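PDB 6IUH: ARF GTPase-activating protein GIT1 from Rattus norvegicus, which probably stimulates GTP hydrolysis by ARF small GTPases, its C-terminal helical bundle probably serving to dock partner proteins such as paxillin. Local coordinates for residues D15-T20 with E55-F60; F42-S46 with C87-V91; S72-L76 with K117-L122; R82-C87 with Q107-C111. All coordinates share one frame; numbering follows the deposited sequence.

Interaction 1: residues D15-T20 with E55-F60; sequences DVILKT and EMASLF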
loop_
_atom_site.group_PDB
_atom_site.type_symbol
_atom_site.label_atom_id
_atom_site.label_comp_id
_atom_site.label_asym_id
_atom_site.label_seq_id
_atom_site.Cartn_x
_atom_site.Cartn_y
_atom_site.Cartn_z
ATOM N N ASP A 15 -10.690 -14.174 -3.381
ATOM C CA ASP A 15 -10.683 -13.397 -2.147
ATOM C C ASP A 15 -9.481 -12.461 -2.086
ATOM O O ASP A 15 -9.604 -11.317 -1.656
ATOM C CB ASP A 15 -10.692 -14.314 -0.924
ATOM C CG ASP A 15 -12.054 -14.931 -0.667
ATOM O OD1 ASP A 15 -13.064 -14.363 -1.135
ATOM O OD2 ASP A 15 -12.116 -15.980 0.008
ATOM N N VAL A 16 -8.322 -12.945 -2.519
ATOM C CA VAL A 16 -7.115 -12.125 -2.502
ATOM C C VAL A 16 -7.261 -10.937 -3.445
ATOM O O VAL A 16 -6.882 -9.817 -3.105
ATOM C CB VAL A 16 -5.865 -12.942 -2.885
ATOM C CG1 VAL A 16 -4.635 -12.050 -2.937
ATOM C CG2 VAL A 16 -5.655 -14.062 -1.891
ATOM N N ILE A 17 -7.829 -11.183 -4.622
ATOM C CA ILE A 17 -8.073 -10.115 -5.589
ATOM C C ILE A 17 -9.006 -9.048 -5.017
ATOM O O ILE A 17 -8.749 -7.850 -5.160
ATOM C CB ILE A 17 -8.666 -10.671 -6.899
ATOM C CG1 ILE A 17 -7.597 -11.444 -7.674
ATOM C CG2 ILE A 17 -9.223 -9.547 -7.762
ATOM C CD1 ILE A 17 -8.120 -12.135 -8.909
ATOM N N LEU A 18 -10.076 -9.484 -4.356
ATOM C CA LEU A 18 -11.039 -8.558 -3.762
ATOM C C LEU A 18 -10.388 -7.634 -2.736
ATOM O O LEU A 18 -10.593 -6.419 -2.769
ATOM C CB LEU A 18 -12.193 -9.326 -3.108
ATOM C CG LEU A 18 -13.200 -9.985 -4.054
ATOM C CD1 LEU A 18 -14.286 -10.707 -3.271
ATOM C CD2 LEU A 18 -13.810 -8.955 -4.994
ATOM N N LYS A 19 -9.601 -8.204 -1.831
ATOM C CA LYS A 19 -8.956 -7.407 -0.795
ATOM C C LYS A 19 -7.832 -6.552 -1.375
ATOM O O LYS A 19 -7.578 -5.446 -0.898
ATOM C CB LYS A 19 -8.427 -8.304 0.326
ATOM C CG LYS A 19 -9.526 -9.003 1.118
ATOM C CD LYS A 19 -10.480 -8.004 1.752
ATOM C CE LYS A 19 -11.619 -8.705 2.475
ATOM N NZ LYS A 19 -12.481 -9.486 1.544
ATOM N N THR A 20 -7.166 -7.061 -2.406
ATOM C CA THR A 20 -6.118 -6.304 -3.080
ATOM C C THR A 20 -6.697 -5.070 -3.763
ATOM O O THR A 20 -6.123 -3.984 -3.696
ATOM C CB THR A 20 -5.376 -7.163 -4.126
ATOM O OG1 THR A 20 -4.702 -8.238 -3.466
ATOM C CG2 THR A 20 -4.356 -6.328 -4.885
ATOM N N GLU A 55 -7.517 -6.256 6.604
ATOM C CA GLU A 55 -8.453 -7.232 6.056
ATOM C C GLU A 55 -7.767 -8.176 5.076
ATOM O O GLU A 55 -8.090 -9.359 5.014
ATOM C CB GLU A 55 -9.624 -6.532 5.366
ATOM C CG GLU A 55 -10.521 -5.739 6.306
ATOM C CD GLU A 55 -11.767 -5.213 5.617
ATOM O OE1 GLU A 55 -11.969 -5.531 4.426
ATOM O OE2 GLU A 55 -12.545 -4.483 6.266
ATOM N N MET A 56 -6.823 -7.652 4.304
ATOM C CA MET A 56 -6.085 -8.493 3.371
ATOM C C MET A 56 -5.176 -9.449 4.136
ATOM O O MET A 56 -5.099 -10.634 3.817
ATOM C CB MET A 56 -5.268 -7.646 2.398
ATOM C CG MET A 56 -4.541 -8.470 1.349
ATOM S SD MET A 56 -3.653 -7.448 0.169
ATOM C CE MET A 56 -2.913 -8.713 -0.870
ATOM N N ALA A 57 -4.501 -8.930 5.156
ATOM C CA ALA A 57 -3.613 -9.749 5.972
ATOM C C ALA A 57 -4.382 -10.861 6.683
ATOM O O ALA A 57 -3.858 -11.955 6.890
ATOM C CB ALA A 57 -2.873 -8.882 6.984
ATOM N N SER A 58 -5.632 -10.583 7.045
ATOM C CA SER A 58 -6.448 -11.549 7.776
ATOM C C SER A 58 -6.870 -12.738 6.911
ATOM O O SER A 58 -7.363 -13.740 7.427
ATOM C CB SER A 58 -7.689 -10.865 8.357
ATOM O OG SER A 58 -8.559 -10.422 7.331
ATOM N N LEU A 59 -6.679 -12.626 5.598
ATOM C CA LEU A 59 -6.970 -13.729 4.684
ATOM C C LEU A 59 -5.984 -14.872 4.873
ATOM O O LEU A 59 -6.276 -16.027 4.546
ATOM C CB LEU A 59 -6.924 -13.260 3.230
ATOM C CG LEU A 59 -8.023 -12.330 2.723
ATOM C CD1 LEU A 59 -7.802 -12.059 1.246
ATOM C CD2 LEU A 59 -9.393 -12.941 2.964
ATOM N N PHE A 60 -4.811 -14.538 5.396
ATOM C CA PHE A 60 -3.726 -15.496 5.544
ATOM C C PHE A 60 -3.650 -16.001 6.982
ATOM O O PHE A 60 -4.122 -15.331 7.899
ATOM C CB PHE A 60 -2.406 -14.851 5.110
ATOM C CG PHE A 60 -2.383 -14.449 3.661
ATOM C CD1 PHE A 60 -2.863 -13.210 3.261
ATOM C CD2 PHE A 60 -1.893 -15.315 2.696
ATOM C CE1 PHE A 60 -2.847 -12.840 1.928
ATOM C CE2 PHE A 60 -1.875 -14.952 1.361
ATOM C CZ PHE A 60 -2.354 -13.711 0.975
#

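Interaction 2: residues F42-S46 with C87-V91; sequences FVPCS and CRKTV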
loop_
_atom_site.group_PDB
_atom_site.type_symbol
_atom_site.label_atom_id
_atom_site.label_comp_id
_atom_site.label_asym_id
_atom_site.label_seq_id
_atom_site.Cartn_x
_atom_site.Cartn_y
_atom_site.Cartn_z
ATOM N N PHE A 42 -4.820 13.169 4.143
ATOM C CA PHE A 42 -3.802 12.130 4.303
ATOM C C PHE A 42 -4.122 11.159 5.440
ATOM O O PHE A 42 -3.955 9.949 5.288
ATOM C CB PHE A 42 -2.422 12.755 4.528
ATOM C CG PHE A 42 -1.724 13.160 3.256
ATOM C CD1 PHE A 42 -2.425 13.281 2.068
ATOM C CD2 PHE A 42 -0.361 13.407 3.250
ATOM C CE1 PHE A 42 -1.783 13.650 0.898
ATOM C CE2 PHE A 42 0.287 13.778 2.084
ATOM C CZ PHE A 42 -0.425 13.899 0.905
ATOM N N VAL A 43 -4.583 11.684 6.572
ATOM C CA VAL A 43 -4.925 10.831 7.712
ATOM C C VAL A 43 -6.123 9.909 7.429
ATOM O O VAL A 43 -6.023 8.703 7.657
ATOM C CB VAL A 43 -5.203 11.668 8.984
ATOM C CG1 VAL A 43 -5.819 10.802 10.074
ATOM C CG2 VAL A 43 -3.928 12.319 9.475
ATOM N N PRO A 44 -7.254 10.454 6.931
ATOM C CA PRO A 44 -8.347 9.511 6.656
ATOM C C PRO A 44 -8.015 8.517 5.542
ATOM O O PRO A 44 -8.480 7.378 5.597
ATOM C CB PRO A 44 -9.509 10.423 6.246
ATOM C CG PRO A 44 -8.871 11.683 5.798
ATOM C CD PRO A 44 -7.661 11.846 6.660
ATOM N N CYS A 45 -7.226 8.934 4.555
ATOM C CA CYS A 45 -6.804 8.020 3.497
ATOM C C CYS A 45 -5.958 6.886 4.065
ATOM O O CYS A 45 -6.167 5.722 3.730
ATOM C CB CYS A 45 -6.023 8.756 2.407
ATOM S SG CYS A 45 -7.056 9.659 1.225
ATOM N N SER A 46 -5.009 7.230 4.931
ATOM C CA SER A 46 -4.130 6.234 5.532
ATOM C C SER A 46 -4.903 5.261 6.418
ATOM O O SER A 46 -4.534 4.095 6.538
ATOM C CB SER A 46 -3.023 6.911 6.343
ATOM O OG SER A 46 -3.552 7.604 7.458
ATOM N N CYS A 87 1.504 10.187 8.146
ATOM C CA CYS A 87 0.326 11.012 7.906
ATOM C C CYS A 87 -0.128 11.809 9.128
ATOM O O CYS A 87 -0.864 12.787 8.991
ATOM C CB CYS A 87 -0.824 10.145 7.398
ATOM S SG CYS A 87 -0.577 9.542 5.722
ATOM N N ARG A 88 0.319 11.411 10.316
ATOM C CA ARG A 88 -0.055 12.128 11.535
ATOM C C ARG A 88 0.524 13.542 11.572
ATOM O O ARG A 88 0.158 14.345 12.428
ATOM C CB ARG A 88 0.389 11.350 12.777
ATOM C CG ARG A 88 -0.405 10.077 13.024
ATOM C CD ARG A 88 0.027 9.368 14.299
ATOM N NE ARG A 88 -0.337 10.112 15.501
ATOM C CZ ARG A 88 0.531 10.754 16.274
ATOM N NH1 ARG A 88 1.823 10.740 15.977
ATOM N NH2 ARG A 88 0.110 11.405 17.350
ATOM N N LYS A 89 1.423 13.848 10.641
ATOM C CA LYS A 89 2.033 15.172 10.590
ATOM C C LYS A 89 1.107 16.194 9.933
ATOM O O LYS A 89 1.362 17.396 9.992
ATOM C CB LYS A 89 3.370 15.117 9.845
ATOM C CG LYS A 89 4.285 13.987 10.307
ATOM C CD LYS A 89 5.616 14.011 9.572
ATOM C CE LYS A 89 6.368 12.702 9.752
ATOM N NZ LYS A 89 6.469 12.298 11.181
ATOM N N THR A 90 0.031 15.718 9.309
ATOM C CA THR A 90 -0.922 16.613 8.656
ATOM C C THR A 90 -1.950 17.122 9.658
ATOM O O THR A 90 -2.746 18.012 9.350
ATOM C CB THR A 90 -1.657 15.930 7.481
ATOM O OG1 THR A 90 -2.524 14.902 7.972
ATOM C CG2 THR A 90 -0.665 15.330 6.505
ATOM N N VAL A 91 -1.921 16.559 10.861
ATOM C CA VAL A 91 -2.808 16.993 11.934
ATOM C C VAL A 91 -2.037 17.401 13.197
ATOM O O VAL A 91 -2.236 16.817 14.263
ATOM C CB VAL A 91 -3.826 15.882 12.295
ATOM C CG1 VAL A 91 -4.962 15.843 11.282
ATOM C CG2 VAL A 91 -3.138 14.525 12.376
HETATM O O HOH W 1 -4.927 14.506 7.163
#

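Interaction 3: residues S72-L76 with K117-L122; sequences SLRLL and KAAKQL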
loop_
_atom_site.group_PDB
_atom_site.type_symbol
_atom_site.label_atom_id
_atom_site.label_comp_id
_atom_site.label_asym_id
_atom_site.label_seq_id
_atom_site.Cartn_x
_atom_site.Cartn_y
_atom_site.Cartn_z
ATOM N N SER A 72 6.274 -11.135 2.596
ATOM C CA SER A 72 5.402 -10.138 1.985
ATOM C C SER A 72 4.449 -9.518 3.007
ATOM O O SER A 72 4.160 -8.320 2.945
ATOM C CB SER A 72 4.619 -10.753 0.826
ATOM O OG SER A 72 5.493 -11.093 -0.241
ATOM N N LEU A 73 3.968 -10.323 3.951
ATOM C CA LEU A 73 3.106 -9.790 5.003
ATOM C C LEU A 73 3.874 -8.822 5.886
ATOM O O LEU A 73 3.323 -7.824 6.349
ATOM C CB LEU A 73 2.507 -10.916 5.847
ATOM C CG LEU A 73 1.329 -11.651 5.208
ATOM C CD1 LEU A 73 0.812 -12.742 6.130
ATOM C CD2 LEU A 73 0.221 -10.669 4.856
ATOM N N ARG A 74 5.148 -9.116 6.118
ATOM C CA ARG A 74 5.991 -8.240 6.918
ATOM C C ARG A 74 6.127 -6.877 6.247
ATOM O O ARG A 74 6.023 -5.842 6.904
ATOM C CB ARG A 74 7.369 -8.864 7.137
ATOM C CG ARG A 74 8.243 -8.095 8.113
ATOM C CD ARG A 74 9.523 -8.852 8.433
ATOM N NE ARG A 74 9.255 -10.195 8.939
ATOM C CZ ARG A 74 9.520 -11.312 8.270
ATOM N NH1 ARG A 74 10.071 -11.252 7.067
ATOM N NH2 ARG A 74 9.240 -12.492 8.809
ATOM N N LEU A 75 6.351 -6.881 4.937
ATOM C CA LEU A 75 6.483 -5.637 4.187
ATOM C C LEU A 75 5.170 -4.864 4.162
ATOM O O LEU A 75 5.145 -3.651 4.374
ATOM C CB LEU A 75 6.948 -5.927 2.762
ATOM C CG LEU A 75 7.159 -4.711 1.864
ATOM C CD1 LEU A 75 8.194 -3.780 2.466
ATOM C CD2 LEU A 75 7.584 -5.171 0.474
ATOM N N LEU A 76 4.083 -5.581 3.892
ATOM C CA LEU A 76 2.742 -5.008 3.878
ATOM C C LEU A 76 2.398 -4.317 5.195
ATOM O O LEU A 76 1.996 -3.153 5.212
ATOM C CB LEU A 76 1.708 -6.096 3.588
ATOM C CG LEU A 76 0.268 -5.628 3.396
ATOM C CD1 LEU A 76 0.105 -4.968 2.037
ATOM C CD2 LEU A 76 -0.715 -6.783 3.564
ATOM N N LYS A 117 3.529 -2.967 -3.511
ATOM C CA LYS A 117 4.532 -3.979 -3.845
ATOM C C LYS A 117 4.251 -5.292 -3.127
ATOM O O LYS A 117 4.227 -6.359 -3.744
ATOM C CB LYS A 117 5.933 -3.481 -3.484
ATOM C CG LYS A 117 7.072 -4.360 -3.985
ATOM C CD LYS A 117 8.416 -3.766 -3.585
ATOM C CE LYS A 117 9.581 -4.497 -4.222
ATOM N NZ LYS A 117 10.874 -3.852 -3.864
ATOM N N ALA A 118 4.035 -5.201 -1.818
ATOM C CA ALA A 118 3.726 -6.366 -1.000
ATOM C C ALA A 118 2.406 -7.007 -1.422
ATOM O O ALA A 118 2.293 -8.233 -1.485
ATOM C CB ALA A 118 3.679 -5.978 0.475
ATOM N N ALA A 119 1.408 -6.174 -1.705
ATOM C CA ALA A 119 0.096 -6.667 -2.109
ATOM C C ALA A 119 0.200 -7.465 -3.403
ATOM O O ALA A 119 -0.389 -8.540 -3.526
ATOM C CB ALA A 119 -0.884 -5.515 -2.270
ATOM N N LYS A 120 0.958 -6.931 -4.358
ATOM C CA LYS A 120 1.212 -7.614 -5.623
ATOM C C LYS A 120 1.897 -8.962 -5.405
ATOM O O LYS A 120 1.537 -9.959 -6.034
ATOM C CB LYS A 120 2.073 -6.742 -6.543
ATOM C CG LYS A 120 2.273 -7.321 -7.937
ATOM C CD LYS A 120 3.329 -6.545 -8.710
ATOM C CE LYS A 120 4.679 -6.618 -8.009
ATOM N NZ LYS A 120 5.709 -5.778 -8.683
ATOM N N GLN A 121 2.887 -8.987 -4.519
ATOM C CA GLN A 121 3.606 -10.221 -4.220
ATOM C C GLN A 121 2.653 -11.277 -3.676
ATOM O O GLN A 121 2.714 -12.438 -4.067
ATOM C CB GLN A 121 4.738 -9.961 -3.224
ATOM C CG GLN A 121 5.883 -9.141 -3.799
ATOM C CD GLN A 121 6.873 -8.683 -2.744
ATOM O OE1 GLN A 121 6.729 -8.987 -1.561
ATOM N NE2 GLN A 121 7.885 -7.939 -3.172
ATOM N N LEU A 122 1.759 -10.856 -2.788
ATOM C CA LEU A 122 0.781 -11.756 -2.189
ATOM C C LEU A 122 -0.199 -12.302 -3.222
ATOM O O LEU A 122 -0.610 -13.463 -3.141
ATOM C CB LEU A 122 0.024 -11.037 -1.071
ATOM C CG LEU A 122 0.868 -10.750 0.172
ATOM C CD1 LEU A 122 0.150 -9.777 1.104
ATOM C CD2 LEU A 122 1.196 -12.040 0.902
#

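Interaction 4: residues R82-C87 with Q107-C111; sequences RLQSEC and QVIQC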
loop_
_atom_site.group_PDB
_atom_site.type_symbol
_atom_site.label_atom_id
_atom_site.label_comp_id
_atom_site.label_asym_id
_atom_site.label_seq_id
_atom_site.Cartn_x
_atom_site.Cartn_y
_atom_site.Cartn_z
ATOM N N ARG A 82 4.160 2.436 8.896
ATOM C CA ARG A 82 5.024 3.557 8.546
ATOM C C ARG A 82 4.224 4.700 7.917
ATOM O O ARG A 82 4.461 5.874 8.217
ATOM C CB ARG A 82 6.127 3.088 7.595
ATOM C CG ARG A 82 7.152 4.147 7.233
ATOM C CD ARG A 82 8.031 3.677 6.083
ATOM N NE ARG A 82 8.732 4.787 5.443
ATOM C CZ ARG A 82 9.273 4.728 4.231
ATOM N NH1 ARG A 82 9.190 3.611 3.521
ATOM N NH2 ARG A 82 9.891 5.787 3.725
ATOM N N LEU A 83 3.280 4.354 7.046
ATOM C CA LEU A 83 2.401 5.342 6.425
ATOM C C LEU A 83 1.573 6.080 7.468
ATOM O O LEU A 83 1.476 7.308 7.448
ATOM C CB LEU A 83 1.472 4.675 5.409
ATOM C CG LEU A 83 0.440 5.585 4.738
ATOM C CD1 LEU A 83 1.136 6.637 3.895
ATOM C CD2 LEU A 83 -0.529 4.772 3.890
ATOM N N GLN A 84 0.969 5.317 8.371
ATOM C CA GLN A 84 0.157 5.881 9.442
ATOM C C GLN A 84 0.973 6.865 10.270
ATOM O O GLN A 84 0.473 7.917 10.674
ATOM C CB GLN A 84 -0.398 4.763 10.325
ATOM C CG GLN A 84 -1.573 5.164 11.196
ATOM C CD GLN A 84 -2.133 3.989 11.972
ATOM O OE1 GLN A 84 -1.387 3.219 12.576
ATOM N NE2 GLN A 84 -3.452 3.839 11.949
ATOM N N SER A 85 2.233 6.516 10.515
ATOM C CA SER A 85 3.137 7.377 11.271
ATOM C C SER A 85 3.387 8.692 10.547
ATOM O O SER A 85 3.416 9.757 11.159
ATOM C CB SER A 85 4.469 6.668 11.524
ATOM O OG SER A 85 4.293 5.521 12.338
ATOM N N GLU A 86 3.571 8.608 9.236
ATOM C CA GLU A 86 3.884 9.780 8.433
ATOM C C GLU A 86 2.702 10.736 8.309
ATOM O O GLU A 86 2.871 11.951 8.369
ATOM C CB GLU A 86 4.358 9.348 7.044
ATOM C CG GLU A 86 5.743 8.726 7.042
ATOM C CD GLU A 86 6.833 9.745 7.318
ATOM O OE1 GLU A 86 6.606 10.945 7.053
ATOM O OE2 GLU A 86 7.915 9.348 7.798
ATOM N N CYS A 87 1.504 10.187 8.146
ATOM C CA CYS A 87 0.326 11.012 7.906
ATOM C C CYS A 87 -0.128 11.809 9.128
ATOM O O CYS A 87 -0.864 12.787 8.991
ATOM C CB CYS A 87 -0.824 10.145 7.398
ATOM S SG CYS A 87 -0.577 9.542 5.722
ATOM N N GLN A 107 7.591 10.828 1.527
ATOM C CA GLN A 107 7.571 9.705 2.456
ATOM C C GLN A 107 6.270 8.916 2.345
ATOM O O GLN A 107 6.274 7.686 2.386
ATOM C CB GLN A 107 7.778 10.197 3.887
ATOM C CG GLN A 107 9.178 10.734 4.152
ATOM C CD GLN A 107 10.251 9.688 3.914
ATOM O OE1 GLN A 107 10.152 8.559 4.395
ATOM N NE2 GLN A 107 11.282 10.058 3.161
ATOM N N VAL A 108 5.160 9.631 2.191
ATOM C CA VAL A 108 3.851 9.000 2.076
ATOM C C VAL A 108 3.765 8.102 0.835
ATOM O O VAL A 108 3.309 6.961 0.918
ATOM C CB VAL A 108 2.731 10.064 2.043
ATOM C CG1 VAL A 108 1.425 9.468 1.551
ATOM C CG2 VAL A 108 2.558 10.681 3.426
ATOM N N ILE A 109 4.223 8.605 -0.308
ATOM C CA ILE A 109 4.180 7.824 -1.543
ATOM C C ILE A 109 5.132 6.620 -1.483
ATOM O O ILE A 109 4.827 5.557 -2.028
ATOM C CB ILE A 109 4.509 8.700 -2.776
ATOM C CG1 ILE A 109 3.469 9.815 -2.917
ATOM C CG2 ILE A 109 4.537 7.860 -4.048
ATOM C CD1 ILE A 109 3.768 10.795 -4.028
ATOM N N GLN A 110 6.270 6.773 -0.809
ATOM C CA GLN A 110 7.185 5.644 -0.601
ATOM C C GLN A 110 6.483 4.499 0.136
ATOM O O GLN A 110 6.599 3.332 -0.247
ATOM C CB GLN A 110 8.424 6.072 0.189
ATOM C CG GLN A 110 9.349 7.041 -0.529
ATOM C CD GLN A 110 10.624 7.291 0.253
ATOM O OE1 GLN A 110 10.986 6.509 1.131
ATOM N NE2 GLN A 110 11.312 8.383 -0.061
ATOM N N CYS A 111 5.757 4.846 1.193
ATOM C CA CYS A 111 4.999 3.867 1.964
ATOM C C CYS A 111 3.963 3.142 1.115
ATOM O O CYS A 111 3.854 1.916 1.170
ATOM C CB CYS A 111 4.310 4.542 3.147
ATOM S SG CYS A 111 5.452 5.200 4.362
HETATM O O HOH W 2 9.130 7.416 6.710
#

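Interaction 1: residues D15-T20 with E55-F60
Val16 O takes two hydrogen bonds from Thr20, the helical one from the backbone N and a second from Thr20 OG1 at 2.7 Å, the two donors lying on opposite faces of the carbonyl plane. Thr20 OG1 reaches back because it stands beside its own backbone N (chi1 -64°). Across the contact the same hydroxyl meets the methyl end of Met56, whose CE comes to 3.2 Å from Thr20 OG1; Met56 gets there with its chain fully extended. Lys19 lies where the backbones come nearest. Its CG presses on Leu59 CD1 at 3.5 Å, while the bent chain beyond crosses Glu55 at about a right angle, CE 3.7 Å from Glu55 OE1. The charged atoms stay apart, Lys19 NZ being 4.9 Å from Glu55 OE1. Deeper in, Val16 CG2 touches Leu59 CD1 and Phe60 CZ, and Thr126 of helix 101-128 covers Val16 and Phe60. Cut back to an alanine, Lys19 would probably leave Leu59 CD1 less covered and Glu55 without its nearby positive charge. Helix 13-35 thus meets the end region of helix 42-57 and the following turn mainly through carbon packing, the threonine hydroxyl satisfied within its own helix and the lysine-glutamate attraction probably loose.

Interaction 2: residues F42-S46 with C87-V91
The first turn of helix 42-57 lies against the chain from Cys87 onward, at the C-terminal end region of helix 67-87, with Val43 CA and Cys87 CA 5.3 Å apart and a short 3-10 segment at 88-89 leading to Thr90. Val43 CG2 packs into that stretch, tight against Cys87 O at 3.1 Å and close to Thr90 OG1 and Val91 CG2. Beside it a water accepts from Val43 N at 2.9 Å and lies 2.6 Å from Thr90 OG1, satisfying an amide of the opening helical turn. Thr90 turns its other branch inward: CG2, anti to the carbonyl carbon (OG1 at chi1 68°), packs on Phe42 CB at 3.7 Å and approaches the ring obliquely. Cys87 SG sits between Phe42 and Ser46, 3.6 Å from Ser46 CB, and makes an oblique sulfur-aromatic contact with the Phe42 ring at 5.4 Å from its centroid. Ser46 OG is itself turned back to donate to Val43 O at 2.7 Å. Leu104 and Val108 of helix 101-128 also pack on Phe42. The contact therefore grades from sulfur and aromatic packing inside to a water-bridged polar margin outside, where the helix start and the loop are tied together.

Interaction 3: residues S72-L76 with K117-L122
Two antiparallel helices of a four-helix bundle, 67-87 and 101-128, meet here with Ala118 against Ser72 and Leu76, their local axes 8.4 Å apart and 153° between their directions. The small Ala118 side chain permits this closeness: its CB rests 3.4 Å from Ser72 O and 3.7 Å from Leu76 CB, with Leu75 CG on its other flank. Ser72 OG lies 2.8 Å from Gln121 OE1, and the single hydroxyl proton has both that oxygen and Pro68 O within reach. Gln121 brings its amide oxygen there with CG beside the backbone N (chi1 -69°) and the chain extended beyond. Toward the bundle interior Leu122 takes over. Its CD2 covers Ser72 CB at 3.7 Å, while its CD1 is shared by Leu73 CD2 at 3.9 Å and Leu76 CD2 at 4.0 Å, both leucines crossing it at about a right angle. Met56 and Phe60 continue this apolar layer. On the outer side Leu75 CD2 reaches the aliphatic part of Lys117. This edge meets the other protein: Leu75 packs on the backbone of that protein's chain, Lys120 NZ is hydrogen-bonded to a polar side chain of it, and Lys117 NZ makes a weak bond to it. The pair thus combines a tight apolar seam, relieved by one serine hydroxyl, with an outer edge where Lys120 also packs on an acidic side chain of that chain, consistent with a charge attraction.

Interaction 4: residues R82-C87 with Q107-C111
Arg82 NH2 gives a hydrogen bond to each of two glutamines on the facing helix, Gln107 OE1 at 2.9 Å (N-H...O angle 152°) and Gln110 OE1 at 2.9 Å. Both oxygens lie near the guanidinium plane, though the amide groups are turned well out of it, and NH2 stands above the carbonyl plane of Gln110. A water adds to the network: it accepts from Arg82 NE at 2.9 Å and donates to Gln107 OE1 and to Glu86 OE2, so Gln107 OE1 is gripped by two donors, and the arginine and glutamate charges are linked through solvent. Arg82 spans the gap because CG is anti to the backbone N (chi1 -176°) and the chain is extended as far as NE. Along the way it lies over Cys111, whose SG is 3.5 Å from Arg82 CD and sits over one face of the guanidinium. Replacing Arg82 by a leucine would probably leave both glutamine oxygens without this shared donor and set their amides freer to turn. Glu86 covers Gln107 with its carboxylate, OE1 3.5 Å from Gln107 CB. Further inside, Leu83 CB meets Cys111 CB at 3.6 Å and Leu83 CD1 meets Val108 CG1 at 3.7 Å; Val108 CG2 then reaches Cys87 SG. Leu30 of helix 13-35 backs Leu83 and Val108, while Gln110 also packs on an aromatic side chain of the other protein's chain. An arginine-glutamine network thus borders leucine, valine and cysteine packing; the local helix axes, 162° between their N-to-C directions, are antiparallel, as for neighbouring helices of a four-helix bundle.

In the fold
The four long helices, 13-35, 42-57, 67-87 and 101-128, form one bundle, and the contacts gather at two levels along it. Interactions 1 and 3, centres 11 Å apart, touch through Met56 and Phe60 against Leu73, Ala119 and Leu122. Interactions 2 and 4, centres 9 Å apart, share Cys87 on the other side of the chain's centre. Interactions 3 and 4 join the same two helices, centres about 16 Å apart; interactions 1 and 2, centres 24 Å apart, both use helix 42-57. Along the chain interaction 1 closes before 3 and 4 open, 4 falls within the span of 3, and 2 crosses all three. Helix 101-128, with residues of helices 13-35 and 67-87, also meets a second protein.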